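Local atomic coordinates of Rho guanine nucleotide exchange factor 11 (Homo sapiens, PDB entry 5JHH), a protein that probably activates Rho-family GTPases as a guanine nucleotide exchange factor, through a catalytic DH (RhoGEF) domain joined to a PH domain. Residues N317-R322 with E364-A369; K245-T250 with L280-Q285; N28-T33 with P174-S179. One frame throughout, in Å; residues are numbered along the deposited sequence.

Contact 1 (N317-R322 with E364-A369); sequences NAVLIR and EAVRNA
Val366, on the last helix of the chain, drives its two methyls against Val319 of strand 319-323. This is the better buried part of the contact. CG2 of Val366 rests 3.9 Å from CG2 of Val319, the two side chains running at a slant to each other. The other branch, Val366 CG1, lies anti to its own backbone N (chi1 164°) and reaches the strand backbone, 3.8 Å from the carbonyl O of Val319. Farther along the strand, Ile321 also points at the helix, but more loosely: its CG1 stands 4.2 Å from Val366 CG2. On the neighbouring strand 330-335, Ile333 touches both Val319 and Ile321, and Ile321 continues over Met359 and Leu362 of the helix.

Toward the C terminus the contact opens to solvent. Asn317 and Ala369 are both exposed and meet through little more than one methyl, although its one close approach is still tight, Ala369 CB lying 3.7 Å from the backbone N of Asn317. The CB of Asn317 also lies 3.9 Å from O of the Ala369 carboxylate, the chain's C-terminal group, a van der Waals touch. Beyond the contact, polar side chains of the helix pair with one another. NH2 of Arg367 makes a 2.9 Å salt bridge to OE1 of Glu364, one turn earlier, in the plane of the guanidinium group and on the carboxylate's anti lone pair; at 164° the bond is fairly straight. ND2 of Asn368 adds a weak bond to OE2 of the same carboxylate.

The helix thus turns apolar residues to the sheet and polar ones away from it, and a C-terminal helix capping one open end of a strongly bent beta-sandwich is the hallmark of the PH domain.

Contact 2 (K245-T250 with L280-Q285); sequences KSLDLT and LLVLLQ
Leu247 points toward the strand and splits its two methyls between two of the strand's residues. With CG anti to the backbone N (chi1 176°), the side chain stands out from the loop, so that CD1 meets CD1 of Leu280 at 4.3 Å while CD2 faces CG1 of Val282 at 4.5 Å. Leu280 and Val282 are two positions apart, so both lie on the same face of the strand and point back toward the loop, like two fingers meeting the fork of the leucine; Leu281 and Leu283 go to the other face, where they touch side chains of strand 269-277. The valine sits near an eclipsed conformation (chi1 -14°), so the exact placement of its methyls deserves some caution.

Leu249 lies near the strand and packs on Tyr224 of helix 189-227. Leu293 also lies against Leu247 and Leu284.

The loop itself carries polar bonds of its own. OD1 of Asp248 takes the backbone N-H of Thr250 at 2.8 Å, an Asx turn; the bond is bent, 139°, and the donor comes from above the carboxylate plane. Gln225 of helix 189-227 grips the backbone on both flanks of Asp248, with hydrogen bonds to Leu247 O and Leu249 N.

Two kinds of chemistry therefore work side by side: the methyl contacts bury the side chain of Leu247 with little directional preference, while the directional bonds to the backbone beside it, from Gln225 and within the Asx turn, probably help set the course of the loop.

Contact 3 (N28-T33 with P174-S179); sequences NELFVT and PLLLES
Leu176 extends from helix 165-182 into the angle between Glu29 and Leu30 and gives one methyl to each. Its CG lies beside the backbone N (chi1 -71°), which carries the forked end out to the neighbouring helix. CD1 packs on CD1 of Leu30 at 4.0 Å, and CD2 comes up to OE1 of Glu29 at 3.8 Å. The glutamate is fully stretched, with chi1 -170° and the chain straight beyond CG, and passes Leu176 at about a right angle. The two segments run nearly antiparallel, with their axes at 155° and 10.6 Å at closest approach, so these long side chains have to bridge the gap.

Thr33 turns its hydroxyl back to its own helix: OG1 donates to the carbonyl O of Glu29 at 2.6 Å, alongside the usual helical bond from Thr33 N, and has a weak hydrogen bond with Arg169 NH1 besides. Met101 of helix 98-105 covers Leu30 from another direction.

The methyl of Leu176 packs against the Glu29 carboxylate, whose polar needs are met by the chain of another protein: both oxygens are hydrogen-bonded to it, OE1 to an aromatic side chain and to backbone. This is consistent with, as in other DH domains, the surface that binds the GTPase.

In the fold
From the N terminus, helix 18-54 comes first, and contact 3 brings it together with helix 165-182, closing a long, mainly helical loop that spans most of the DH domain. Helix 189-227 then carries the chain away to the PH domain, where contact 2 sets the loop before the first long strand against strand 280-287. Contact 1 follows, joining strand 319-323 to the C-terminal helix. The three loops run in series; none nests within or crosses another. Contacts 1 and 2 reach the same sheet, their centres about 17 Å apart, whereas contact 3 lies across the chain's centre, its own centre about 43 and 46 Å from those of contacts 1 and 2.

Contact 1 (N317-R322 with E364-A369)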
loop_
_atom_site.group_PDB
_atom_site.type_symbol
_atom_site.label_atom_id
_atom_site.label_comp_id
_atom_site.label_asym_id
_atom_site.label_seq_id
_atom_site.Cartn_x
_atom_site.Cartn_y
_atom_site.Cartn_z
ATOM N N ASN A 317 27.813 2.366 14.094
ATOM C CA ASN A 317 28.747 3.495 14.186
ATOM C C ASN A 317 30.204 3.117 13.922
ATOM O O ASN A 317 31.071 3.991 13.891
ATOM C CB ASN A 317 28.658 4.160 15.561
ATOM C CG ASN A 317 28.951 3.209 16.680
ATOM O OD1 ASN A 317 29.456 2.114 16.468
ATOM N ND2 ASN A 317 28.603 3.603 17.873
ATOM N N ALA A 318 30.440 1.821 13.726
ATOM C CA ALA A 318 31.768 1.240 13.557
ATOM C C ALA A 318 31.830 0.374 12.293
ATOM O O ALA A 318 32.475 -0.693 12.283
ATOM C CB ALA A 318 32.110 0.393 14.782
ATOM N N VAL A 319 31.112 0.791 11.247
ATOM C CA VAL A 319 31.190 0.095 9.981
ATOM C C VAL A 319 31.079 1.025 8.805
ATOM O O VAL A 319 30.596 2.157 8.909
ATOM C CB VAL A 319 30.141 -1.031 9.773
ATOM C CG1 VAL A 319 30.107 -2.044 10.910
ATOM C CG2 VAL A 319 28.763 -0.453 9.561
ATOM N N LEU A 320 31.535 0.496 7.675
ATOM C CA LEU A 320 31.390 1.122 6.366
ATOM C C LEU A 320 30.683 0.156 5.413
ATOM O O LEU A 320 30.777 -1.063 5.566
ATOM C CB LEU A 320 32.764 1.463 5.783
ATOM C CG LEU A 320 33.638 2.381 6.638
ATOM C CD1 LEU A 320 34.950 2.611 5.900
ATOM C CD2 LEU A 320 32.955 3.704 6.970
ATOM N N ILE A 321 30.033 0.706 4.395
ATOM C CA ILE A 321 29.194 -0.070 3.504
ATOM C C ILE A 321 29.749 0.087 2.099
ATOM O O ILE A 321 29.951 1.199 1.642
ATOM C CB ILE A 321 27.739 0.478 3.523
ATOM C CG1 ILE A 321 27.194 0.556 4.957
ATOM C CG2 ILE A 321 26.822 -0.350 2.631
ATOM C CD1 ILE A 321 27.098 -0.776 5.678
ATOM N N ARG A 322 30.011 -1.009 1.397
ATOM C CA ARG A 322 30.527 -0.848 0.050
ATOM C C ARG A 322 29.865 -1.777 -0.974
ATOM O O ARG A 322 29.623 -2.935 -0.708
ATOM C CB ARG A 322 32.041 -1.013 0.037
ATOM C CG ARG A 322 32.727 -0.567 -1.268
ATOM C CD ARG A 322 34.214 -0.834 -1.145
ATOM N NE ARG A 322 34.989 -0.720 -2.367
ATOM C CZ ARG A 322 35.588 0.389 -2.800
ATOM N NH1 ARG A 322 35.443 1.546 -2.163
ATOM N NH2 ARG A 322 36.328 0.343 -3.895
ATOM N N GLU A 364 22.129 5.138 5.139
ATOM C CA GLU A 364 21.392 6.162 5.882
ATOM C C GLU A 364 21.555 5.892 7.380
ATOM O O GLU A 364 21.935 6.766 8.158
ATOM C CB GLU A 364 19.913 6.199 5.419
ATOM C CG GLU A 364 18.975 7.178 6.143
ATOM C CD GLU A 364 19.355 8.676 6.024
ATOM O OE1 GLU A 364 20.340 9.043 5.322
ATOM O OE2 GLU A 364 18.659 9.509 6.659
ATOM N N ALA A 365 21.385 4.654 7.780
ATOM C CA ALA A 365 21.399 4.346 9.205
ATOM C C ALA A 365 22.778 4.592 9.784
ATOM O O ALA A 365 22.905 5.021 10.918
ATOM C CB ALA A 365 21.020 2.915 9.423
ATOM N N VAL A 366 23.798 4.293 8.992
ATOM C CA VAL A 366 25.170 4.560 9.377
ATOM C C VAL A 366 25.445 6.051 9.536
ATOM O O VAL A 366 26.052 6.439 10.518
ATOM C CB VAL A 366 26.201 3.916 8.405
ATOM C CG1 VAL A 366 27.608 4.518 8.572
ATOM C CG2 VAL A 366 26.248 2.417 8.647
ATOM N N ARG A 367 24.989 6.874 8.600
ATOM C CA ARG A 367 25.140 8.321 8.758
ATOM C C ARG A 367 24.547 8.838 10.094
ATOM O O ARG A 367 25.130 9.689 10.731
ATOM C CB ARG A 367 24.504 9.047 7.595
ATOM C CG ARG A 367 25.450 9.997 6.875
ATOM C CD ARG A 367 25.418 9.735 5.376
ATOM N NE ARG A 367 24.060 9.406 4.920
ATOM C CZ ARG A 367 23.759 8.618 3.872
ATOM N NH1 ARG A 367 24.718 8.074 3.124
ATOM N NH2 ARG A 367 22.486 8.373 3.558
ATOM N N ASN A 368 23.429 8.274 10.536
ATOM C CA ASN A 368 22.780 8.695 11.775
ATOM C C ASN A 368 23.226 7.955 13.017
ATOM O O ASN A 368 22.807 8.285 14.117
ATOM C CB ASN A 368 21.271 8.563 11.624
ATOM C CG ASN A 368 20.763 9.369 10.457
ATOM O OD1 ASN A 368 21.229 10.486 10.226
ATOM N ND2 ASN A 368 19.869 8.781 9.664
ATOM N N ALA A 369 24.064 6.943 12.864
ATOM C CA ALA A 369 24.474 6.164 14.039
ATOM C C ALA A 369 25.488 6.940 14.887
ATOM O O ALA A 369 25.657 6.669 16.063
ATOM C CB ALA A 369 25.054 4.820 13.622
ATOM O OXT ALA A 369 26.185 7.837 14.412
#

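Contact 2 (K245-T250 with L280-Q285)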
loop_
_atom_site.group_PDB
_atom_site.type_symbol
_atom_site.label_atom_id
_atom_site.label_comp_id
_atom_site.label_asym_id
_atom_site.label_seq_id
_atom_site.Cartn_x
_atom_site.Cartn_y
_atom_site.Cartn_z
ATOM N N LYS A 245 24.743 -10.965 24.797
ATOM C CA LYS A 245 24.147 -12.205 25.295
ATOM C C LYS A 245 22.728 -11.965 25.822
ATOM O O LYS A 245 21.885 -12.876 25.802
ATOM C CB LYS A 245 25.037 -12.841 26.380
ATOM C CG LYS A 245 25.339 -11.990 27.618
ATOM C CD LYS A 245 26.551 -12.556 28.369
ATOM C CE LYS A 245 26.931 -11.736 29.596
ATOM N NZ LYS A 245 26.056 -12.041 30.766
ATOM N N SER A 246 22.469 -10.738 26.275
ATOM C CA SER A 246 21.158 -10.367 26.779
ATOM C C SER A 246 20.489 -9.327 25.847
ATOM O O SER A 246 19.610 -8.556 26.269
ATOM C CB SER A 246 21.306 -9.807 28.193
ATOM O OG SER A 246 22.139 -8.662 28.141
ATOM N N LEU A 247 20.891 -9.329 24.578
ATOM C CA LEU A 247 20.262 -8.484 23.560
ATOM C C LEU A 247 18.741 -8.536 23.600
ATOM O O LEU A 247 18.139 -9.609 23.415
ATOM C CB LEU A 247 20.703 -8.910 22.155
ATOM C CG LEU A 247 19.995 -8.137 21.034
ATOM C CD1 LEU A 247 20.282 -6.646 21.140
ATOM C CD2 LEU A 247 20.347 -8.656 19.651
ATOM N N ASP A 248 18.135 -7.368 23.796
ATOM C CA ASP A 248 16.689 -7.259 23.857
ATOM C C ASP A 248 16.129 -6.463 22.683
ATOM O O ASP A 248 16.200 -5.240 22.673
ATOM C CB ASP A 248 16.246 -6.596 25.141
ATOM C CG ASP A 248 14.752 -6.639 25.301
ATOM O OD1 ASP A 248 14.059 -6.932 24.300
ATOM O OD2 ASP A 248 14.266 -6.428 26.426
ATOM N N LEU A 249 15.514 -7.151 21.729
ATOM C CA LEU A 249 15.014 -6.482 20.535
ATOM C C LEU A 249 13.930 -5.453 20.846
ATOM O O LEU A 249 13.823 -4.456 20.160
ATOM C CB LEU A 249 14.480 -7.504 19.540
ATOM C CG LEU A 249 15.499 -8.568 19.143
ATOM C CD1 LEU A 249 14.844 -9.595 18.237
ATOM C CD2 LEU A 249 16.714 -7.960 18.477
ATOM N N THR A 250 13.165 -5.696 21.896
ATOM C CA THR A 250 12.048 -4.870 22.277
ATOM C C THR A 250 12.397 -3.407 22.522
ATOM O O THR A 250 11.508 -2.575 22.513
ATOM C CB THR A 250 11.385 -5.469 23.528
ATOM O OG1 THR A 250 10.660 -6.631 23.122
ATOM C CG2 THR A 250 10.422 -4.491 24.235
ATOM N N LEU A 280 22.233 -1.102 15.464
ATOM C CA LEU A 280 22.846 -2.413 15.216
ATOM C C LEU A 280 22.288 -3.078 13.974
ATOM O O LEU A 280 21.114 -2.946 13.686
ATOM C CB LEU A 280 22.583 -3.376 16.386
ATOM C CG LEU A 280 22.950 -2.826 17.765
ATOM C CD1 LEU A 280 22.466 -3.729 18.877
ATOM C CD2 LEU A 280 24.453 -2.594 17.833
ATOM N N LEU A 281 23.146 -3.817 13.276
ATOM C CA LEU A 281 22.748 -4.844 12.318
ATOM C C LEU A 281 22.875 -6.217 12.983
ATOM O O LEU A 281 23.932 -6.528 13.509
ATOM C CB LEU A 281 23.669 -4.807 11.117
ATOM C CG LEU A 281 23.317 -5.739 9.956
ATOM C CD1 LEU A 281 22.052 -5.227 9.288
ATOM C CD2 LEU A 281 24.464 -5.839 8.939
ATOM N N VAL A 282 21.813 -7.027 12.989
ATOM C CA VAL A 282 21.852 -8.305 13.713
ATOM C C VAL A 282 21.587 -9.452 12.755
ATOM O O VAL A 282 20.639 -9.417 11.964
ATOM C CB VAL A 282 20.978 -8.370 15.012
ATOM C CG1 VAL A 282 20.499 -7.012 15.480
ATOM C CG2 VAL A 282 19.818 -9.317 14.888
ATOM N N LEU A 283 22.486 -10.436 12.798
ATOM C CA LEU A 283 22.473 -11.555 11.872
ATOM C C LEU A 283 21.931 -12.798 12.576
ATOM O O LEU A 283 22.461 -13.237 13.605
ATOM C CB LEU A 283 23.872 -11.820 11.351
ATOM C CG LEU A 283 24.625 -10.602 10.828
ATOM C CD1 LEU A 283 26.091 -10.932 10.605
ATOM C CD2 LEU A 283 24.007 -10.108 9.537
ATOM N N LEU A 284 20.835 -13.330 12.048
ATOM C CA LEU A 284 20.162 -14.408 12.711
ATOM C C LEU A 284 20.097 -15.571 11.779
ATOM O O LEU A 284 20.011 -15.406 10.552
ATOM C CB LEU A 284 18.762 -13.997 13.131
ATOM C CG LEU A 284 18.648 -12.877 14.159
ATOM C CD1 LEU A 284 17.193 -12.463 14.346
ATOM C CD2 LEU A 284 19.237 -13.314 15.488
ATOM N N GLN A 285 20.142 -16.749 12.388
ATOM C CA GLN A 285 19.945 -17.987 11.681
ATOM C C GLN A 285 18.580 -18.544 12.015
ATOM O O GLN A 285 18.206 -18.617 13.180
ATOM C CB GLN A 285 21.015 -18.969 12.113
ATOM C CG GLN A 285 21.405 -19.960 11.046
ATOM C CD GLN A 285 22.596 -20.775 11.477
ATOM O OE1 GLN A 285 23.190 -20.527 12.533
ATOM N NE2 GLN A 285 22.949 -21.757 10.671
#

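Contact 3 (N28-T33 with P174-S179)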
loop_
_atom_site.group_PDB
_atom_site.type_symbol
_atom_site.label_atom_id
_atom_site.label_comp_id
_atom_site.label_asym_id
_atom_site.label_seq_id
_atom_site.Cartn_x
_atom_site.Cartn_y
_atom_site.Cartn_z
ATOM N N ASN A 28 -17.918 17.543 -6.811
ATOM C CA ASN A 28 -19.034 16.691 -6.626
ATOM C C ASN A 28 -18.546 15.294 -6.218
ATOM O O ASN A 28 -19.068 14.735 -5.288
ATOM C CB ASN A 28 -19.847 16.640 -7.891
ATOM C CG ASN A 28 -21.060 15.758 -7.771
ATOM O OD1 ASN A 28 -21.163 14.726 -8.456
ATOM N ND2 ASN A 28 -21.991 16.165 -6.941
ATOM N N GLU A 29 -17.549 14.742 -6.906
ATOM C CA GLU A 29 -17.047 13.421 -6.560
ATOM C C GLU A 29 -16.569 13.365 -5.097
ATOM O O GLU A 29 -16.885 12.435 -4.364
ATOM C CB GLU A 29 -15.907 12.990 -7.496
ATOM C CG GLU A 29 -15.559 11.527 -7.283
ATOM C CD GLU A 29 -14.348 11.016 -8.017
ATOM O OE1 GLU A 29 -13.613 11.802 -8.665
ATOM O OE2 GLU A 29 -14.127 9.787 -7.914
ATOM N N LEU A 30 -15.825 14.375 -4.681
ATOM C CA LEU A 30 -15.407 14.484 -3.315
ATOM C C LEU A 30 -16.574 14.384 -2.373
ATOM O O LEU A 30 -16.570 13.554 -1.466
ATOM C CB LEU A 30 -14.678 15.790 -3.089
ATOM C CG LEU A 30 -14.410 16.123 -1.634
ATOM C CD1 LEU A 30 -13.371 15.175 -1.049
ATOM C CD2 LEU A 30 -13.915 17.549 -1.525
ATOM N N PHE A 31 -17.592 15.209 -2.595
ATOM C CA PHE A 31 -18.759 15.182 -1.741
ATOM C C PHE A 31 -19.449 13.845 -1.744
ATOM O O PHE A 31 -19.789 13.331 -0.690
ATOM C CB PHE A 31 -19.769 16.259 -2.129
ATOM C CG PHE A 31 -19.330 17.685 -1.820
ATOM C CD1 PHE A 31 -18.083 17.971 -1.305
ATOM C CD2 PHE A 31 -20.165 18.738 -2.118
ATOM C CE1 PHE A 31 -17.701 19.272 -1.041
ATOM C CE2 PHE A 31 -19.798 20.036 -1.850
ATOM C CZ PHE A 31 -18.573 20.310 -1.306
ATOM N N VAL A 32 -19.678 13.287 -2.914
ATOM C CA VAL A 32 -20.469 12.075 -3.016
ATOM C C VAL A 32 -19.687 10.920 -2.408
ATOM O O VAL A 32 -20.244 10.093 -1.723
ATOM C CB VAL A 32 -20.857 11.781 -4.474
ATOM C CG1 VAL A 32 -21.505 10.413 -4.605
ATOM C CG2 VAL A 32 -21.846 12.832 -4.948
ATOM N N THR A 33 -18.384 10.879 -2.628
ATOM C CA THR A 33 -17.609 9.792 -2.057
ATOM C C THR A 33 -17.340 9.980 -0.543
ATOM O O THR A 33 -17.114 9.012 0.181
ATOM C CB THR A 33 -16.291 9.654 -2.745
ATOM O OG1 THR A 33 -15.611 10.929 -2.700
ATOM C CG2 THR A 33 -16.511 9.173 -4.167
ATOM N N PRO A 174 -5.537 13.669 -1.204
ATOM C CA PRO A 174 -4.572 14.447 -1.940
ATOM C C PRO A 174 -4.878 14.415 -3.406
ATOM O O PRO A 174 -4.720 15.416 -4.122
ATOM C CB PRO A 174 -3.239 13.737 -1.645
ATOM C CG PRO A 174 -3.500 13.021 -0.330
ATOM C CD PRO A 174 -4.918 12.582 -0.449
ATOM N N LEU A 175 -5.325 13.269 -3.866
ATOM C CA LEU A 175 -5.593 13.109 -5.279
ATOM C C LEU A 175 -6.813 13.930 -5.639
ATOM O O LEU A 175 -6.841 14.587 -6.663
ATOM C CB LEU A 175 -5.837 11.648 -5.593
ATOM C CG LEU A 175 -4.667 10.655 -5.475
ATOM C CD1 LEU A 175 -5.194 9.222 -5.669
ATOM C CD2 LEU A 175 -3.637 10.954 -6.535
ATOM N N LEU A 176 -7.833 13.906 -4.795
ATOM C CA LEU A 176 -8.982 14.714 -5.068
ATOM C C LEU A 176 -8.636 16.183 -4.966
ATOM O O LEU A 176 -9.200 16.958 -5.719
ATOM C CB LEU A 176 -10.150 14.376 -4.166
ATOM C CG LEU A 176 -10.773 13.023 -4.507
ATOM C CD1 LEU A 176 -11.485 12.473 -3.271
ATOM C CD2 LEU A 176 -11.746 13.190 -5.677
ATOM N N LEU A 177 -7.717 16.571 -4.069
ATOM C CA LEU A 177 -7.333 17.981 -3.991
ATOM C C LEU A 177 -6.492 18.419 -5.213
ATOM O O LEU A 177 -6.718 19.504 -5.775
ATOM C CB LEU A 177 -6.666 18.335 -2.654
ATOM C CG LEU A 177 -7.620 18.299 -1.453
ATOM C CD1 LEU A 177 -6.910 18.191 -0.096
ATOM C CD2 LEU A 177 -8.487 19.519 -1.429
ATOM N N GLU A 178 -5.561 17.576 -5.649
ATOM C CA GLU A 178 -4.712 17.894 -6.803
ATOM C C GLU A 178 -5.597 18.158 -8.003
ATOM O O GLU A 178 -5.454 19.156 -8.681
ATOM C CB GLU A 178 -3.699 16.793 -7.105
ATOM C CG GLU A 178 -2.436 16.898 -6.249
ATOM C CD GLU A 178 -1.716 15.564 -6.031
ATOM O OE1 GLU A 178 -1.589 14.801 -7.009
ATOM O OE2 GLU A 178 -1.277 15.256 -4.882
ATOM N N SER A 179 -6.592 17.327 -8.202
ATOM C CA SER A 179 -7.489 17.532 -9.310
ATOM C C SER A 179 -8.389 18.795 -9.205
ATOM O O SER A 179 -8.682 19.443 -10.210
ATOM C CB SER A 179 -8.329 16.284 -9.505
ATOM O OG SER A 179 -9.492 16.654 -10.202
#